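Local coordinates for Exo-poly-alpha-D-galacturonosidase (Thermotoga maritima, PDB 3JUR), which probably hydrolyses the alpha-1,4-linked galacturonan chains of pectin from their ends, as an exo-acting polygalacturonase of glycoside hydrolase family 28, at residues P212-I226 and P236-L250. Numbering follows the deposited sequence.
Unlike the reference sequence in segment 212-226: Ile216 (reference Val).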
loop_
_atom_site.group_PDB
_atom_site.type_symbol
_atom_site.label_atom_id
_atom_site.label_comp_id
_atom_site.label_asym_id
_atom_site.label_seq_id
_atom_site.Cartn_x
_atom_site.Cartn_y
_atom_site.Cartn_z
ATOM N N PRO D 212 18.916 -18.776 -38.637
ATOM C CA PRO D 212 18.375 -18.021 -39.771
ATOM C C PRO D 212 17.086 -17.293 -39.395
ATOM O O PRO D 212 16.915 -16.116 -39.733
ATOM C CB PRO D 212 18.098 -19.108 -40.814
ATOM C CG PRO D 212 19.107 -20.166 -40.508
ATOM C CD PRO D 212 19.194 -20.176 -38.997
ATOM N N MET D 213 16.216 -18.000 -38.674
ATOM C CA MET D 213 14.909 -17.507 -38.261
ATOM C C MET D 213 14.490 -18.268 -36.982
ATOM O O MET D 213 15.221 -18.225 -35.987
ATOM C CB MET D 213 13.906 -17.656 -39.412
ATOM C CG MET D 213 12.647 -16.817 -39.254
ATOM S SD MET D 213 11.715 -16.730 -40.788
ATOM C CE MET D 213 10.146 -16.104 -40.187
ATOM N N TRP D 214 13.354 -18.972 -36.995
ATOM C CA TRP D 214 12.882 -19.676 -35.783
ATOM C C TRP D 214 13.813 -20.837 -35.436
ATOM O O TRP D 214 14.259 -21.574 -36.329
ATOM C CB TRP D 214 11.444 -20.186 -35.928
ATOM C CG TRP D 214 10.400 -19.138 -36.252
ATOM C CD1 TRP D 214 10.582 -17.788 -36.352
ATOM C CD2 TRP D 214 9.004 -19.371 -36.482
ATOM N NE1 TRP D 214 9.389 -17.166 -36.641
ATOM C CE2 TRP D 214 8.404 -18.115 -36.728
ATOM C CE3 TRP D 214 8.200 -20.524 -36.513
ATOM C CZ2 TRP D 214 7.033 -17.978 -36.999
ATOM C CZ3 TRP D 214 6.840 -20.388 -36.774
ATOM C CH2 TRP D 214 6.270 -19.124 -37.020
ATOM N N CYS D 215 14.109 -20.999 -34.147
ATOM C CA CYS D 215 15.165 -21.920 -33.721
ATOM C C CYS D 215 14.679 -23.359 -33.620
ATOM O O CYS D 215 15.219 -24.238 -34.292
ATOM C CB CYS D 215 15.838 -21.458 -32.426
ATOM S SG CYS D 215 16.730 -19.878 -32.577
ATOM N N ILE D 216 13.664 -23.599 -32.796
ATOM C CA ILE D 216 13.075 -24.934 -32.676
ATOM C C ILE D 216 11.594 -24.914 -33.044
ATOM O O ILE D 216 10.771 -24.292 -32.351
ATOM C CB ILE D 216 13.293 -25.538 -31.285
ATOM C CG1 ILE D 216 14.800 -25.666 -31.018
ATOM C CG2 ILE D 216 12.591 -26.895 -31.185
ATOM C CD1 ILE D 216 15.154 -26.430 -29.767
ATOM N N HIS D 217 11.265 -25.609 -34.131
ATOM C CA HIS D 217 9.949 -25.485 -34.750
ATOM C C HIS D 217 9.269 -26.838 -34.982
ATOM O O HIS D 217 9.280 -27.354 -36.101
ATOM C CB HIS D 217 10.072 -24.669 -36.052
ATOM C CG HIS D 217 8.761 -24.256 -36.651
ATOM N ND1 HIS D 217 8.641 -23.853 -37.964
ATOM C CD2 HIS D 217 7.515 -24.190 -36.123
ATOM C CE1 HIS D 217 7.380 -23.555 -38.218
ATOM N NE2 HIS D 217 6.675 -23.753 -37.116
ATOM N N PRO D 218 8.681 -27.429 -33.915
ATOM C CA PRO D 218 7.878 -28.629 -34.127
ATOM C C PRO D 218 6.509 -28.255 -34.681
ATOM O O PRO D 218 5.874 -27.307 -34.190
ATOM C CB PRO D 218 7.754 -29.241 -32.724
ATOM C CG PRO D 218 7.996 -28.126 -31.776
ATOM C CD PRO D 218 8.710 -27.016 -32.494
ATOM N N VAL D 219 6.069 -28.989 -35.699
ATOM C CA VAL D 219 4.823 -28.692 -36.397
ATOM C C VAL D 219 3.991 -29.959 -36.487
ATOM O O VAL D 219 4.495 -31.010 -36.887
ATOM C CB VAL D 219 5.075 -28.148 -37.836
ATOM C CG1 VAL D 219 3.760 -27.771 -38.520
ATOM C CG2 VAL D 219 6.030 -26.957 -37.819
ATOM N N LEU D 220 2.721 -29.849 -36.109
ATOM C CA LEU D 220 1.752 -30.948 -36.211
ATOM C C LEU D 220 2.298 -32.223 -35.578
ATOM O O LEU D 220 2.063 -33.341 -36.056
ATOM C CB LEU D 220 1.332 -31.163 -37.667
ATOM C CG LEU D 220 0.497 -30.054 -38.311
ATOM C CD1 LEU D 220 0.521 -30.175 -39.826
ATOM C CD2 LEU D 220 -0.935 -30.090 -37.787
ATOM N N SER D 221 3.029 -32.025 -34.485
ATOM C CA SER D 221 3.748 -33.091 -33.812
ATOM C C SER D 221 3.141 -33.393 -32.450
ATOM O O SER D 221 2.478 -32.542 -31.840
ATOM C CB SER D 221 5.226 -32.723 -33.670
ATOM O OG SER D 221 5.858 -32.729 -34.939
ATOM N N GLU D 222 3.388 -34.607 -31.976
ATOM C CA GLU D 222 2.826 -35.077 -30.721
ATOM C C GLU D 222 3.883 -35.789 -29.883
ATOM O O GLU D 222 4.722 -36.529 -30.416
ATOM C CB GLU D 222 1.651 -36.009 -31.007
ATOM C CG GLU D 222 0.733 -36.216 -29.835
ATOM C CD GLU D 222 -0.566 -36.887 -30.231
ATOM O OE1 GLU D 222 -1.179 -36.450 -31.232
ATOM O OE2 GLU D 222 -0.971 -37.846 -29.537
ATOM N N ASN D 223 3.823 -35.565 -28.572
ATOM C CA ASN D 223 4.811 -36.080 -27.619
ATOM C C ASN D 223 6.214 -35.525 -27.889
ATOM O O ASN D 223 7.111 -36.232 -28.372
ATOM C CB ASN D 223 4.795 -37.615 -27.557
ATOM C CG ASN D 223 5.788 -38.168 -26.555
ATOM O OD1 ASN D 223 6.245 -37.458 -25.663
ATOM N ND2 ASN D 223 6.129 -39.445 -26.697
ATOM N N VAL D 224 6.389 -34.245 -27.563
ATOM C CA VAL D 224 7.645 -33.551 -27.800
ATOM C C VAL D 224 8.224 -33.051 -26.465
ATOM O O VAL D 224 7.519 -32.418 -25.670
ATOM C CB VAL D 224 7.450 -32.371 -28.800
ATOM C CG1 VAL D 224 8.776 -31.691 -29.122
ATOM C CG2 VAL D 224 6.753 -32.844 -30.081
ATOM N N ILE D 225 9.495 -33.368 -26.221
ATOM C CA ILE D 225 10.213 -32.901 -25.035
ATOM C C ILE D 225 11.419 -32.051 -25.462
ATOM O O ILE D 225 12.263 -32.493 -26.244
ATOM C CB ILE D 225 10.694 -34.080 -24.139
ATOM C CG1 ILE D 225 9.507 -34.879 -23.601
ATOM C CG2 ILE D 225 11.563 -33.583 -22.990
ATOM C CD1 ILE D 225 9.881 -36.275 -23.068
ATOM N N ILE D 226 11.476 -30.824 -24.958
ATOM C CA ILE D 226 12.650 -29.978 -25.139
ATOM C C ILE D 226 13.107 -29.567 -23.752
ATOM O O ILE D 226 12.370 -28.928 -22.992
ATOM C CB ILE D 226 12.363 -28.764 -26.036
ATOM C CG1 ILE D 226 11.872 -29.231 -27.409
ATOM C CG2 ILE D 226 13.622 -27.909 -26.213
ATOM C CD1 ILE D 226 10.974 -28.239 -28.102
ATOM N N PRO D 236 16.715 -11.172 -36.495
ATOM C CA PRO D 236 15.309 -10.882 -36.780
ATOM C C PRO D 236 14.488 -12.165 -36.852
ATOM O O PRO D 236 14.868 -13.114 -37.546
ATOM C CB PRO D 236 15.359 -10.187 -38.143
ATOM C CG PRO D 236 16.599 -10.704 -38.782
ATOM C CD PRO D 236 17.579 -10.936 -37.669
ATOM N N ASN D 237 13.391 -12.198 -36.102
ATOM C CA ASN D 237 12.516 -13.368 -36.047
ATOM C C ASN D 237 13.220 -14.603 -35.474
ATOM O O ASN D 237 12.882 -15.737 -35.820
ATOM C CB ASN D 237 11.908 -13.661 -37.431
ATOM C CG ASN D 237 11.244 -12.443 -38.044
ATOM O OD1 ASN D 237 11.632 -11.983 -39.123
ATOM N ND2 ASN D 237 10.257 -11.893 -37.342
ATOM N N ASN D 238 14.198 -14.371 -34.598
ATOM C CA ASN D 238 14.865 -15.456 -33.883
ATOM C C ASN D 238 14.033 -15.933 -32.685
ATOM O O ASN D 238 14.435 -15.755 -31.536
ATOM C CB ASN D 238 16.282 -15.047 -33.445
ATOM C CG ASN D 238 17.333 -15.257 -34.535
ATOM O OD1 ASN D 238 18.523 -15.017 -34.316
ATOM N ND2 ASN D 238 16.903 -15.721 -35.705
ATOM N N ASP D 239 12.870 -16.526 -32.964
ATOM C CA ASP D 239 12.050 -17.161 -31.937
ATOM C C ASP D 239 12.811 -18.362 -31.382
ATOM O O ASP D 239 13.499 -19.064 -32.129
ATOM C CB ASP D 239 10.723 -17.663 -32.523
ATOM C CG ASP D 239 9.839 -16.550 -33.094
ATOM O OD1 ASP D 239 10.303 -15.407 -33.282
ATOM O OD2 ASP D 239 8.656 -16.842 -33.368
ATOM N N GLY D 240 12.670 -18.620 -30.083
ATOM C CA GLY D 240 13.350 -19.751 -29.444
ATOM C C GLY D 240 12.672 -21.065 -29.781
ATOM O O GLY D 240 13.223 -21.901 -30.507
ATOM N N ILE D 241 11.469 -21.249 -29.250
ATOM C CA ILE D 241 10.684 -22.448 -29.506
ATOM C C ILE D 241 9.262 -22.066 -29.930
ATOM O O ILE D 241 8.562 -21.339 -29.200
ATOM C CB ILE D 241 10.641 -23.397 -28.279
ATOM C CG1 ILE D 241 12.063 -23.769 -27.827
ATOM C CG2 ILE D 241 9.831 -24.653 -28.612
ATOM C CD1 ILE D 241 12.126 -24.488 -26.491
ATOM N N ASP D 242 8.860 -22.575 -31.102
ATOM C CA ASP D 242 7.545 -22.336 -31.698
ATOM C C ASP D 242 6.715 -23.611 -31.858
ATOM O O ASP D 242 6.683 -24.184 -32.948
ATOM C CB ASP D 242 7.694 -21.718 -33.088
ATOM C CG ASP D 242 8.480 -20.444 -33.078
ATOM O OD1 ASP D 242 7.845 -19.382 -33.248
ATOM O OD2 ASP D 242 9.723 -20.505 -32.909
ATOM N N PRO D 243 6.042 -24.067 -30.786
ATOM C CA PRO D 243 5.155 -25.221 -30.960
ATOM C C PRO D 243 3.952 -24.838 -31.831
ATOM O O PRO D 243 3.121 -24.005 -31.415
ATOM C CB PRO D 243 4.687 -25.530 -29.525
ATOM C CG PRO D 243 5.651 -24.819 -28.634
ATOM C CD PRO D 243 6.068 -23.600 -29.391
ATOM N N GLU D 244 3.865 -25.432 -33.022
ATOM C CA GLU D 244 2.814 -25.095 -33.974
ATOM C C GLU D 244 1.913 -26.287 -34.300
ATOM O O GLU D 244 2.358 -27.256 -34.918
ATOM C CB GLU D 244 3.408 -24.473 -35.249
ATOM C CG GLU D 244 2.349 -23.937 -36.202
ATOM C CD GLU D 244 2.844 -22.850 -37.140
ATOM O OE1 GLU D 244 1.975 -22.100 -37.635
ATOM O OE2 GLU D 244 4.074 -22.734 -37.393
ATOM N N SER D 245 0.647 -26.182 -33.892
ATOM C CA SER D 245 -0.346 -27.272 -33.955
ATOM C C SER D 245 0.155 -28.569 -33.303
ATOM O O SER D 245 -0.102 -29.665 -33.799
ATOM C CB SER D 245 -0.836 -27.520 -35.388
ATOM O OG SER D 245 -1.647 -26.458 -35.850
ATOM N N CYS D 246 0.873 -28.421 -32.193
ATOM C CA CYS D 246 1.412 -29.556 -31.446
ATOM C C CYS D 246 0.534 -29.926 -30.260
ATOM O O CYS D 246 -0.175 -29.079 -29.711
ATOM C CB CYS D 246 2.834 -29.256 -30.973
ATOM S SG CYS D 246 4.002 -29.192 -32.333
ATOM N N LYS D 247 0.593 -31.194 -29.873
ATOM C CA LYS D 247 -0.203 -31.724 -28.769
ATOM C C LYS D 247 0.692 -32.535 -27.824
ATOM O O LYS D 247 1.459 -33.382 -28.277
ATOM C CB LYS D 247 -1.338 -32.607 -29.312
ATOM C CG LYS D 247 -2.381 -32.999 -28.273
ATOM C CD LYS D 247 -3.519 -33.821 -28.875
ATOM C CE LYS D 247 -4.509 -34.251 -27.796
ATOM N NZ LYS D 247 -5.721 -34.939 -28.338
ATOM N N TYR D 248 0.571 -32.278 -26.522
ATOM C CA TYR D 248 1.378 -32.937 -25.482
ATOM C C TYR D 248 2.858 -32.637 -25.651
ATOM O O TYR D 248 3.609 -33.408 -26.268
ATOM C CB TYR D 248 1.143 -34.455 -25.427
ATOM C CG TYR D 248 -0.283 -34.857 -25.162
ATOM C CD1 TYR D 248 -0.934 -34.456 -24.000
ATOM C CD2 TYR D 248 -0.974 -35.674 -26.059
ATOM C CE1 TYR D 248 -2.253 -34.833 -23.746
ATOM C CE2 TYR D 248 -2.290 -36.061 -25.813
ATOM C CZ TYR D 248 -2.923 -35.630 -24.657
ATOM O OH TYR D 248 -4.224 -35.998 -24.402
ATOM N N MET D 249 3.261 -31.499 -25.109
ATOM C CA MET D 249 4.630 -31.043 -25.203
ATOM C C MET D 249 5.099 -30.519 -23.859
ATOM O O MET D 249 4.331 -29.875 -23.126
ATOM C CB MET D 249 4.752 -29.961 -26.277
ATOM C CG MET D 249 6.155 -29.420 -26.488
ATOM S SD MET D 249 6.257 -28.500 -28.033
ATOM C CE MET D 249 7.836 -27.710 -27.850
ATOM N N LEU D 250 6.359 -30.808 -23.547
ATOM C CA LEU D 250 7.019 -30.294 -22.356
ATOM C C LEU D 250 8.256 -29.504 -22.744
ATOM O O LEU D 250 9.078 -29.963 -23.538
ATOM C CB LEU D 250 7.392 -31.442 -21.406
ATOM C CG LEU D 250 8.288 -31.131 -20.205
ATOM C CD1 LEU D 250 7.609 -30.151 -19.226
ATOM C CD2 LEU D 250 8.692 -32.427 -19.503
#
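Trp214 lays its indole flat against two carboxylates. Asp242 OD1 sits 3.4 Å above the Trp214 ring plane and over its centre, with the planes only 3° apart, so this is a true stack; the Asp239 carboxylate covers the same face nearer the rim. These acids approach each other closely, Asp239 OD2 to Asp242 OD1 measuring 2.7 Å. At the ring edge, Trp214 CD1 lies 3.1 Å from Asn237 O.

The side-chain hydrogen bond runs from His217 NE2 to Glu244 OE2 (2.8 Å), close to the imidazole plane and on the anti lone pair of the carboxylate. Glu244 reaches the ring on an extended chain, its CG turned opposite the backbone N (chi1 -173°); His217 ND1 is held by Ser191.

The backbones keep a constant offset of 25 residues and pair in parallel, as successive coils of the right-handed beta-helix of family 28 do. The ladder includes Asp242 N to Ile216 O (2.9 Å) before the corners at Asn223 and Tyr248, and Ile226 N to Leu250 O (2.9 Å) after them.

Apolar side chains also meet inside the coils: Ile226 CG2 meets Ile241 CD1 at 3.7 Å, and Val224 CB packs on Met249 CG at 4.0 Å.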